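PDB 6FFL: Maltose/maltodextrin transport permease homologue from Bdellovibrio bacteriovorus HD100, which binds maltotriose through its MalE solute-binding domain, the part present here, and probably helps import maltodextrins as part of an ABC transporter, MalE being fused to transmembrane subunit MalF. Local coordinates for residues V112-M117 with E163-A168; G234-G239 with G268-S273; A52-S57 with M75-P80. All coordinates share one frame; numbering follows the deposited sequence.

Contacts 1 and 2 are adjoining parts of the maltotriose pocket, whereas contact 3 is set apart from it. The centres of the first two lie about 11 Å apart, and both touch the middle glucose of maltotriose (chain C). They are joined directly: Lys270 NZ donates to Asn114 OD1 at 2.8 Å, and the backbones meet at Gly113 O and Gly268 N, also 2.8 Å apart. Contact 3 holds a platinum ion, not sugar. Its centre is about 27 Å from that of contact 1, with nearest atoms about 17 Å apart, and about 23 Å from that of contact 2, which it nevertheless touches where Ser273 CB meets Val78 CG1 at 3.8 Å.

Contact 1: V112-M117 with E163-A168; sequences VGNHLM and EPFFFA. With GLC (alpha-D-glucopyranose), chain B; GLC (alpha-D-glucopyranose), chain C.
Leu116 reaches into the angle between Phe165 and Phe166, and this is the tightly packed part of the contact. Its CD1 approaches the carbonyl of the helical turn, 3.3 Å from Phe165 O, and also touches Phe166 CA. The other methyl, CD2, meets the Phe166 ring at CE2 (3.7 Å), the two side chains crossing at about a right angle. With CG of Phe165 anti to the backbone N (chi1 -163°), the ring extends so that its far end meets the Asn114 carbonyl, whose O lies in the ring plane, 3.4 Å from CZ; an aromatic C-H edge faces the oxygen.

On the sugar side, protein-to-protein packing is looser: Asn114 ND2 comes only within 3.9 Å of Phe165 CZ, and glucose units complete the contact. Both segments line the sugar-binding cleft of the solute-binding protein, with Asn114, Glu163, Phe165 and Phe166 around the maltotriose. The Asn114 amide grips two hydroxyls of the chain C glucose, ND2 giving a nearly straight bond to O3 (3.0 Å, 178°) while OD1 accepts from O2. C4 of the same sugar lies 3.8 Å above one face of the Phe165 ring, offset towards its rim. The chain B glucose O6 takes a bond from Phe165 N (2.9 Å) and gives a very short one to Glu163, whose OE2 also forms a salt bridge with Arg355.

Leu116 begins strand 116-121, an inner strand flanked by strands 228-234 and 248-251. Across from it, Pro164 and Phe165 lean on Trp351 of helix 346-362, while Phe167 packs against helix 191-205.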
loop_
_atom_site.group_PDB
_atom_site.type_symbol
_atom_site.label_atom_id
_atom_site.label_comp_id
_atom_site.label_asym_id
_atom_site.label_seq_id
_atom_site.Cartn_x
_atom_site.Cartn_y
_atom_site.Cartn_z
ATOM N N VAL A 112 6.417 -9.152 -0.524
ATOM C CA VAL A 112 6.728 -8.128 -1.510
ATOM C C VAL A 112 5.461 -7.862 -2.306
ATOM O O VAL A 112 4.732 -8.793 -2.666
ATOM C CB VAL A 112 7.902 -8.553 -2.423
ATOM C CG1 VAL A 112 8.038 -7.641 -3.627
ATOM C CG2 VAL A 112 9.215 -8.559 -1.613
ATOM N N GLY A 113 5.179 -6.590 -2.555
ATOM C CA GLY A 113 3.994 -6.242 -3.317
ATOM C C GLY A 113 3.547 -4.847 -2.932
ATOM O O GLY A 113 4.191 -3.870 -3.309
ATOM N N ASN A 114 2.460 -4.755 -2.178
ATOM C CA ASN A 114 1.885 -3.476 -1.772
ATOM C C ASN A 114 1.430 -2.659 -2.974
ATOM O O ASN A 114 1.358 -1.434 -2.907
ATOM C CB ASN A 114 2.883 -2.676 -0.916
ATOM C CG ASN A 114 2.193 -1.663 -0.037
ATOM O OD1 ASN A 114 1.241 -1.999 0.664
ATOM N ND2 ASN A 114 2.652 -0.413 -0.082
ATOM N N HIS A 115 1.125 -3.330 -4.080
ATOM C CA HIS A 115 0.888 -2.689 -5.362
ATOM C C HIS A 115 -0.602 -2.666 -5.683
ATOM O O HIS A 115 -1.332 -3.616 -5.376
ATOM C CB HIS A 115 1.651 -3.411 -6.476
ATOM C CG HIS A 115 1.405 -4.892 -6.529
ATOM N ND1 HIS A 115 1.647 -5.731 -5.455
ATOM C CD2 HIS A 115 0.955 -5.684 -7.529
ATOM C CE1 HIS A 115 1.358 -6.975 -5.800
ATOM N NE2 HIS A 115 0.935 -6.974 -7.054
ATOM N N LEU A 116 -1.038 -1.586 -6.327
ATOM C CA LEU A 116 -2.415 -1.448 -6.776
ATOM C C LEU A 116 -2.624 -2.109 -8.133
ATOM O O LEU A 116 -1.708 -2.211 -8.953
ATOM C CB LEU A 116 -2.798 0.021 -6.875
ATOM C CG LEU A 116 -2.807 0.760 -5.547
ATOM C CD1 LEU A 116 -3.010 2.257 -5.819
ATOM C CD2 LEU A 116 -3.891 0.220 -4.633
ATOM N N MET A 117 -3.860 -2.533 -8.373
ATOM C CA MET A 117 -4.196 -3.215 -9.616
ATOM C C MET A 117 -5.690 -3.045 -9.841
ATOM O O MET A 117 -6.407 -2.552 -8.972
ATOM C CB MET A 117 -3.816 -4.695 -9.546
ATOM C CG MET A 117 -4.717 -5.499 -8.631
ATOM S SD MET A 117 -3.896 -6.919 -7.874
ATOM C CE MET A 117 -2.871 -6.099 -6.636
ATOM N N GLU A 163 -7.286 9.383 -1.985
ATOM C CA GLU A 163 -6.036 9.055 -1.307
ATOM C C GLU A 163 -4.895 9.063 -2.315
ATOM O O GLU A 163 -4.986 8.388 -3.332
ATOM C CB GLU A 163 -6.164 7.679 -0.653
ATOM C CG GLU A 163 -4.990 7.257 0.214
ATOM C CD GLU A 163 -4.800 8.125 1.436
ATOM O OE1 GLU A 163 -5.809 8.627 1.974
ATOM O OE2 GLU A 163 -3.636 8.323 1.868
ATOM N N PRO A 164 -3.805 9.803 -2.065
ATOM C CA PRO A 164 -2.784 9.964 -3.112
ATOM C C PRO A 164 -2.192 8.659 -3.621
ATOM O O PRO A 164 -1.868 8.555 -4.810
ATOM C CB PRO A 164 -1.719 10.835 -2.427
ATOM C CG PRO A 164 -2.459 11.588 -1.402
ATOM C CD PRO A 164 -3.570 10.689 -0.913
ATOM N N PHE A 165 -2.012 7.661 -2.751
ATOM C CA PHE A 165 -1.492 6.377 -3.218
ATOM C C PHE A 165 -2.310 5.844 -4.386
ATOM O O PHE A 165 -1.760 5.226 -5.305
ATOM C CB PHE A 165 -1.501 5.373 -2.064
ATOM C CG PHE A 165 -0.641 4.154 -2.296
ATOM C CD1 PHE A 165 0.745 4.263 -2.371
ATOM C CD2 PHE A 165 -1.224 2.900 -2.410
ATOM C CE1 PHE A 165 1.552 3.133 -2.547
ATOM C CE2 PHE A 165 -0.439 1.762 -2.594
ATOM C CZ PHE A 165 0.960 1.884 -2.670
ATOM N N PHE A 166 -3.615 6.105 -4.379
ATOM C CA PHE A 166 -4.501 5.512 -5.372
ATOM C C PHE A 166 -4.540 6.291 -6.682
ATOM O O PHE A 166 -4.925 5.716 -7.709
ATOM C CB PHE A 166 -5.899 5.367 -4.777
ATOM C CG PHE A 166 -5.991 4.301 -3.710
ATOM C CD1 PHE A 166 -5.522 4.537 -2.420
ATOM C CD2 PHE A 166 -6.533 3.055 -4.005
ATOM C CE1 PHE A 166 -5.596 3.547 -1.438
ATOM C CE2 PHE A 166 -6.611 2.062 -3.023
ATOM C CZ PHE A 166 -6.144 2.312 -1.747
ATOM N N PHE A 167 -4.135 7.568 -6.706
ATOM C CA PHE A 167 -3.981 8.199 -8.017
ATOM C C PHE A 167 -2.529 8.315 -8.464
ATOM O O PHE A 167 -2.282 8.624 -9.635
ATOM C CB PHE A 167 -4.706 9.572 -8.077
ATOM C CG PHE A 167 -4.171 10.647 -7.162
ATOM C CD1 PHE A 167 -2.975 11.313 -7.446
ATOM C CD2 PHE A 167 -4.914 11.056 -6.064
ATOM C CE1 PHE A 167 -2.520 12.341 -6.619
ATOM C CE2 PHE A 167 -4.466 12.076 -5.227
ATOM C CZ PHE A 167 -3.252 12.714 -5.507
ATOM N N ALA A 168 -1.570 8.018 -7.586
ATOM C CA ALA A 168 -0.160 8.003 -7.969
ATOM C C ALA A 168 0.174 7.177 -9.208
ATOM O O ALA A 168 1.031 7.620 -9.991
ATOM C CB ALA A 168 0.675 7.505 -6.780
HETATM C C1 GLC B . 0.881 4.874 1.121
HETATM C C2 GLC B . 2.136 5.242 1.915
HETATM C C3 GLC B . 1.773 6.267 2.995
HETATM C C4 GLC B . 1.122 7.483 2.360
HETATM C C5 GLC B . -0.098 7.055 1.531
HETATM C C6 GLC B . -0.626 8.236 0.723
HETATM O O2 GLC B . 2.738 4.071 2.501
HETATM O O3 GLC B . 2.963 6.689 3.697
HETATM O O4 GLC B . 0.713 8.389 3.396
HETATM O O5 GLC B . 0.311 6.068 0.577
HETATM O O6 GLC B . -1.917 7.955 0.140
HETATM C C1 GLC C . -2.189 0.682 1.743
HETATM C C2 GLC C . -0.684 0.621 1.513
HETATM C C3 GLC C . 0.041 1.853 2.033
HETATM C C4 GLC C . -0.642 3.085 1.448
HETATM C C5 GLC C . -2.121 3.068 1.823
HETATM C C6 GLC C . -2.849 4.294 1.261
HETATM O O2 GLC C . -0.189 -0.569 2.154
HETATM O O3 GLC C . 1.411 1.796 1.599
HETATM O O4 GLC C . -0.054 4.256 1.993
HETATM O O5 GLC C . -2.711 1.908 1.246
HETATM O O6 GLC C . -4.128 4.450 1.913
#

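Contact 2: G234-G239 with G268-S273; sequences GDWSWG and GTKGYS. With GLC (alpha-D-glucopyranose), chain C; GLC (alpha-D-glucopyranose), chain D.
Lys270 meets the turn at Asp235 and Trp236 through its ammonium end alone, a small contact largely mediated by water and sugar. Electrostatics first: NZ is 4.4 Å from Asp235 OD1, beyond a salt bridge, and water 1 spans the gap, accepting from Lys270 NZ at 2.7 Å and donating to Asp235 OD1 at 2.8 Å. Lys270 NZ is also hydrogen-bonded to Asn114 OD1, and comes 4.3 Å from Trp236 CE3, oblique to the ring. Bends at chi3 and chi4 (-75° and -62°) turn the ammonium towards the water, while CD packs 3.3 Å from O3 of the chain D glucose.

In the periplasmic-binding-protein fold the two sides belong to different sheets, one in each lobe: Lys270 to strand 266-274, Trp236 to the turn after strand 228-234, with the maltotriose between them.

Then CH-pi stacking: C4 of the chain D glucose sits 3.8 Å above the Trp236 ring, over its centre, and C1 of the chain C glucose covers the rim of the same face. Gly234 CA backs the opposite face, and Trp236 NE1 is hydrogen-bonded to Tyr216 OH.

Within the turn, Gly234 O accepts both Ser237 OG (2.7 Å) and Ser237 N (3.0 Å).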
loop_
_atom_site.group_PDB
_atom_site.type_symbol
_atom_site.label_atom_id
_atom_site.label_comp_id
_atom_site.label_asym_id
_atom_site.label_seq_id
_atom_site.Cartn_x
_atom_site.Cartn_y
_atom_site.Cartn_z
ATOM N N GLY A 234 -5.139 -2.945 -3.563
ATOM C CA GLY A 234 -3.818 -3.529 -3.475
ATOM C C GLY A 234 -3.848 -5.015 -3.120
ATOM O O GLY A 234 -4.887 -5.585 -2.803
ATOM N N ASP A 235 -2.671 -5.642 -3.184
ATOM C CA ASP A 235 -2.615 -7.080 -2.919
ATOM C C ASP A 235 -2.956 -7.420 -1.467
ATOM O O ASP A 235 -3.310 -8.569 -1.181
ATOM C CB ASP A 235 -1.246 -7.656 -3.335
ATOM C CG ASP A 235 -0.076 -7.171 -2.454
ATOM O OD1 ASP A 235 -0.172 -6.104 -1.809
ATOM O OD2 ASP A 235 0.954 -7.883 -2.426
ATOM N N TRP A 236 -2.924 -6.436 -0.554
ATOM C CA TRP A 236 -3.358 -6.683 0.820
ATOM C C TRP A 236 -4.829 -7.066 0.903
ATOM O O TRP A 236 -5.257 -7.595 1.936
ATOM C CB TRP A 236 -3.143 -5.433 1.692
ATOM C CG TRP A 236 -3.876 -4.228 1.139
ATOM C CD1 TRP A 236 -5.200 -3.924 1.297
ATOM C CD2 TRP A 236 -3.325 -3.195 0.301
ATOM N NE1 TRP A 236 -5.505 -2.765 0.618
ATOM C CE2 TRP A 236 -4.373 -2.297 0.002
ATOM C CE3 TRP A 236 -2.046 -2.938 -0.210
ATOM C CZ2 TRP A 236 -4.181 -1.160 -0.792
ATOM C CZ3 TRP A 236 -1.855 -1.804 -1.009
ATOM C CH2 TRP A 236 -2.918 -0.937 -1.292
ATOM N N SER A 237 -5.615 -6.798 -0.147
ATOM C CA SER A 237 -7.054 -7.012 -0.092
ATOM C C SER A 237 -7.486 -8.374 -0.617
ATOM O O SER A 237 -8.652 -8.738 -0.442
ATOM C CB SER A 237 -7.782 -5.905 -0.873
ATOM O OG SER A 237 -7.545 -6.021 -2.280
ATOM N N TRP A 238 -6.580 -9.136 -1.235
ATOM C CA TRP A 238 -6.968 -10.400 -1.860
ATOM C C TRP A 238 -7.609 -11.346 -0.854
ATOM O O TRP A 238 -8.640 -11.970 -1.134
ATOM C CB TRP A 238 -5.749 -11.075 -2.475
ATOM C CG TRP A 238 -5.139 -10.364 -3.647
ATOM C CD1 TRP A 238 -5.714 -9.398 -4.433
ATOM C CD2 TRP A 238 -3.834 -10.589 -4.176
ATOM N NE1 TRP A 238 -4.833 -9.008 -5.417
ATOM C CE2 TRP A 238 -3.676 -9.738 -5.288
ATOM C CE3 TRP A 238 -2.777 -11.435 -3.818
ATOM C CZ2 TRP A 238 -2.495 -9.692 -6.032
ATOM C CZ3 TRP A 238 -1.609 -11.396 -4.567
ATOM C CH2 TRP A 238 -1.477 -10.528 -5.660
ATOM N N GLY A 239 -6.986 -11.489 0.318
ATOM C CA GLY A 239 -7.474 -12.461 1.283
ATOM C C GLY A 239 -8.892 -12.169 1.723
ATOM O O GLY A 239 -9.716 -13.077 1.849
ATOM N N GLY A 268 6.615 -2.395 -3.411
ATOM C CA GLY A 268 7.505 -2.355 -2.266
ATOM C C GLY A 268 7.191 -3.412 -1.235
ATOM O O GLY A 268 6.998 -4.576 -1.577
ATOM N N THR A 269 7.135 -3.017 0.033
ATOM C CA THR A 269 6.876 -3.967 1.098
ATOM C C THR A 269 6.179 -3.253 2.245
ATOM O O THR A 269 6.059 -2.024 2.272
ATOM C CB THR A 269 8.183 -4.634 1.580
ATOM O OG1 THR A 269 7.874 -5.793 2.369
ATOM C CG2 THR A 269 9.026 -3.669 2.425
ATOM N N LYS A 270 5.709 -4.046 3.193
ATOM C CA LYS A 270 5.405 -3.582 4.539
ATOM C C LYS A 270 6.231 -4.446 5.479
ATOM O O LYS A 270 6.310 -5.662 5.291
ATOM C CB LYS A 270 3.898 -3.678 4.838
ATOM C CG LYS A 270 3.021 -2.817 3.894
ATOM C CD LYS A 270 1.538 -3.108 4.080
ATOM C CE LYS A 270 1.151 -4.454 3.452
ATOM N NZ LYS A 270 1.379 -4.489 1.972
ATOM N N GLY A 271 6.910 -3.823 6.439
ATOM C CA GLY A 271 7.851 -4.606 7.210
ATOM C C GLY A 271 8.074 -4.057 8.599
ATOM O O GLY A 271 7.504 -3.035 8.989
ATOM N N TYR A 272 8.937 -4.761 9.336
ATOM C CA TYR A 272 9.177 -4.530 10.755
ATOM C C TYR A 272 10.401 -3.651 10.980
ATOM O O TYR A 272 11.423 -3.799 10.299
ATOM C CB TYR A 272 9.365 -5.864 11.485
ATOM C CG TYR A 272 8.162 -6.794 11.399
ATOM C CD1 TYR A 272 7.130 -6.703 12.331
ATOM C CD2 TYR A 272 8.067 -7.759 10.401
ATOM C CE1 TYR A 272 6.038 -7.545 12.277
ATOM C CE2 TYR A 272 6.965 -8.603 10.324
ATOM C CZ TYR A 272 5.953 -8.488 11.270
ATOM O OH TYR A 272 4.847 -9.313 11.214
ATOM N N SER A 273 10.283 -2.734 11.939
ATOM C CA SER A 273 11.407 -1.961 12.448
ATOM C C SER A 273 11.456 -2.115 13.958
ATOM O O SER A 273 10.430 -2.351 14.596
ATOM C CB SER A 273 11.293 -0.465 12.096
ATOM O OG SER A 273 11.234 -0.250 10.688
HETATM C C1 GLC C . -2.189 0.682 1.743
HETATM C C2 GLC C . -0.684 0.621 1.513
HETATM C C3 GLC C . 0.041 1.853 2.033
HETATM C C4 GLC C . -0.642 3.085 1.448
HETATM C C5 GLC C . -2.121 3.068 1.823
HETATM C C6 GLC C . -2.849 4.294 1.261
HETATM O O2 GLC C . -0.189 -0.569 2.154
HETATM O O3 GLC C . 1.411 1.796 1.599
HETATM O O4 GLC C . -0.054 4.256 1.993
HETATM O O5 GLC C . -2.711 1.908 1.246
HETATM O O6 GLC C . -4.128 4.450 1.913
HETATM C C1 GLC D . -5.163 -2.023 5.095
HETATM C C2 GLC D . -3.804 -2.604 4.690
HETATM C C3 GLC D . -2.823 -1.503 4.314
HETATM C C4 GLC D . -3.436 -0.537 3.299
HETATM C C5 GLC D . -4.794 -0.029 3.801
HETATM C C6 GLC D . -5.490 0.830 2.746
HETATM O O1 GLC D . -5.029 -1.320 6.331
HETATM O O2 GLC D . -3.231 -3.333 5.779
HETATM O O3 GLC D . -1.616 -2.113 3.807
HETATM O O4 GLC D . -2.506 0.549 3.114
HETATM O O5 GLC D . -5.669 -1.126 4.088
HETATM O O6 GLC D . -6.679 1.420 3.292
HETATM O O HOH W 1 -0.127 -6.433 0.968
#

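Contact 3: A52-S57 with M75-P80; sequences AAMGGS and MGIVRP. With PT (platinum (II) ion), chain E.
Met54 and Met75 are clamped together by a platinum(II) ion, and the flat group here is the coordination plane itself; no aromatic ring takes part. Met54 SD and Met75 SD each bind the metal at 2.3 Å from opposite sides, with an S-Pt-S angle of about 170°. Water 2 sits in the same plane at 2.1 Å from the platinum, close to a right angle from both sulfurs. These ligands fit three corners of the square plane expected of platinum(II). Both CE methyls lie on one face of the plane, and both CG atoms on the other. On this second face Met75 CB also overhangs the metal, since the Met75 chain bends at chi2 (-80°). The site is on the surface, and the ion probably derives from a heavy-atom soak and is not evidence of a natural metal site.

Away from the metal, the packing between the segments is apolar. Ala53 CB rests against Ile77 CB at 3.7 Å, next to CG2, and these two residues also bring the backbones closest, with CA atoms 6.0 Å apart. Ile77 CG2 reaches Met54 CG more loosely, at 4.4 Å.

Helix 42-54 ends here in a Schellman motif, with Ser57 N bonded to Ala52 O (2.8 Å), Gly56 N to Ala53 O, and Gly56 at positive phi. Helix 69-74 likewise stops in a Schellman motif, at Gly76. Ile77 then touches Phe49 of helix 42-54 and Phe72 of helix 69-74, while Val78 and Arg79 run on beside strand 266-274.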
loop_
_atom_site.group_PDB
_atom_site.type_symbol
_atom_site.label_atom_id
_atom_site.label_comp_id
_atom_site.label_asym_id
_atom_site.label_seq_id
_atom_site.Cartn_x
_atom_site.Cartn_y
_atom_site.Cartn_z
ATOM N N ALA A 52 4.917 8.677 20.093
ATOM C CA ALA A 52 5.257 7.850 21.245
ATOM C C ALA A 52 6.766 7.694 21.389
ATOM O O ALA A 52 7.299 7.787 22.500
ATOM C CB ALA A 52 4.586 6.483 21.134
ATOM N N ALA A 53 7.469 7.469 20.279
ATOM C CA ALA A 53 8.910 7.240 20.351
ATOM C C ALA A 53 9.659 8.525 20.676
ATOM O O ALA A 53 10.656 8.500 21.407
ATOM C CB ALA A 53 9.407 6.630 19.037
ATOM N N MET A 54 9.193 9.666 20.160
ATOM C CA MET A 54 9.830 10.924 20.531
ATOM C C MET A 54 9.619 11.236 22.005
ATOM O O MET A 54 10.495 11.829 22.648
ATOM C CB MET A 54 9.288 12.057 19.663
ATOM C CG MET A 54 9.827 12.039 18.255
ATOM S SD MET A 54 9.809 13.694 17.568
ATOM C CE MET A 54 8.117 13.799 17.026
ATOM N N GLY A 55 8.472 10.846 22.554
ATOM C CA GLY A 55 8.187 10.951 23.969
ATOM C C GLY A 55 8.878 9.926 24.838
ATOM O O GLY A 55 8.600 9.854 26.040
ATOM N N GLY A 56 9.777 9.132 24.270
ATOM C CA GLY A 56 10.570 8.186 25.031
ATOM C C GLY A 56 9.998 6.793 25.153
ATOM O O GLY A 56 10.563 5.973 25.885
ATOM N N SER A 57 8.908 6.489 24.455
ATOM C CA SER A 57 8.242 5.205 24.634
ATOM C C SER A 57 7.961 4.540 23.294
ATOM O O SER A 57 8.816 4.534 22.401
ATOM C CB SER A 57 6.940 5.395 25.417
ATOM O OG SER A 57 6.374 4.151 25.780
ATOM N N MET A 75 14.481 10.731 12.216
ATOM C CA MET A 75 14.138 11.157 13.571
ATOM C C MET A 75 14.867 10.352 14.640
ATOM O O MET A 75 14.700 10.635 15.833
ATOM C CB MET A 75 12.628 11.041 13.800
ATOM C CG MET A 75 11.767 11.900 12.885
ATOM S SD MET A 75 11.662 13.618 13.395
ATOM C CE MET A 75 10.342 14.217 12.333
ATOM N N GLY A 76 15.656 9.360 14.238
ATOM C CA GLY A 76 16.405 8.537 15.171
ATOM C C GLY A 76 15.554 7.653 16.058
ATOM O O GLY A 76 15.965 7.338 17.174
ATOM N N ILE A 77 14.375 7.232 15.601
ATOM C CA ILE A 77 13.487 6.473 16.472
ATOM C C ILE A 77 13.429 4.989 16.122
ATOM O O ILE A 77 12.702 4.241 16.790
ATOM C CB ILE A 77 12.071 7.084 16.505
ATOM C CG1 ILE A 77 11.444 7.080 15.107
ATOM C CG2 ILE A 77 12.130 8.492 17.123
ATOM C CD1 ILE A 77 9.999 7.643 15.065
ATOM N N VAL A 78 14.174 4.530 15.115
ATOM C CA VAL A 78 14.284 3.098 14.846
ATOM C C VAL A 78 15.750 2.725 14.674
ATOM O O VAL A 78 16.581 3.555 14.286
ATOM C CB VAL A 78 13.482 2.660 13.605
ATOM C CG1 VAL A 78 11.980 2.761 13.891
ATOM C CG2 VAL A 78 13.897 3.478 12.376
ATOM N N ARG A 79 16.063 1.455 14.956
ATOM C CA ARG A 79 17.449 0.974 14.997
ATOM C C ARG A 79 17.886 0.444 13.633
ATOM O O ARG A 79 17.106 -0.237 12.959
ATOM C CB ARG A 79 17.600 -0.150 16.015
ATOM C CG ARG A 79 17.149 0.204 17.415
ATOM C CD ARG A 79 17.178 -1.019 18.326
ATOM N NE ARG A 79 17.081 -0.614 19.727
ATOM C CZ ARG A 79 18.090 -0.624 20.584
ATOM N NH1 ARG A 79 19.289 -1.056 20.204
ATOM N NH2 ARG A 79 17.890 -0.220 21.831
ATOM N N PRO A 80 19.114 0.718 13.193
ATOM C CA PRO A 80 19.640 0.004 12.021
ATOM C C PRO A 80 19.670 -1.485 12.324
ATOM O O PRO A 80 20.041 -1.891 13.424
ATOM C CB PRO A 80 21.059 0.566 11.854
ATOM C CG PRO A 80 21.111 1.793 12.701
ATOM C CD PRO A 80 20.121 1.602 13.805
HETATM PT PT PT E . 10.620 13.482 15.448
HETATM O O HOH W 2 9.287 11.941 14.836
#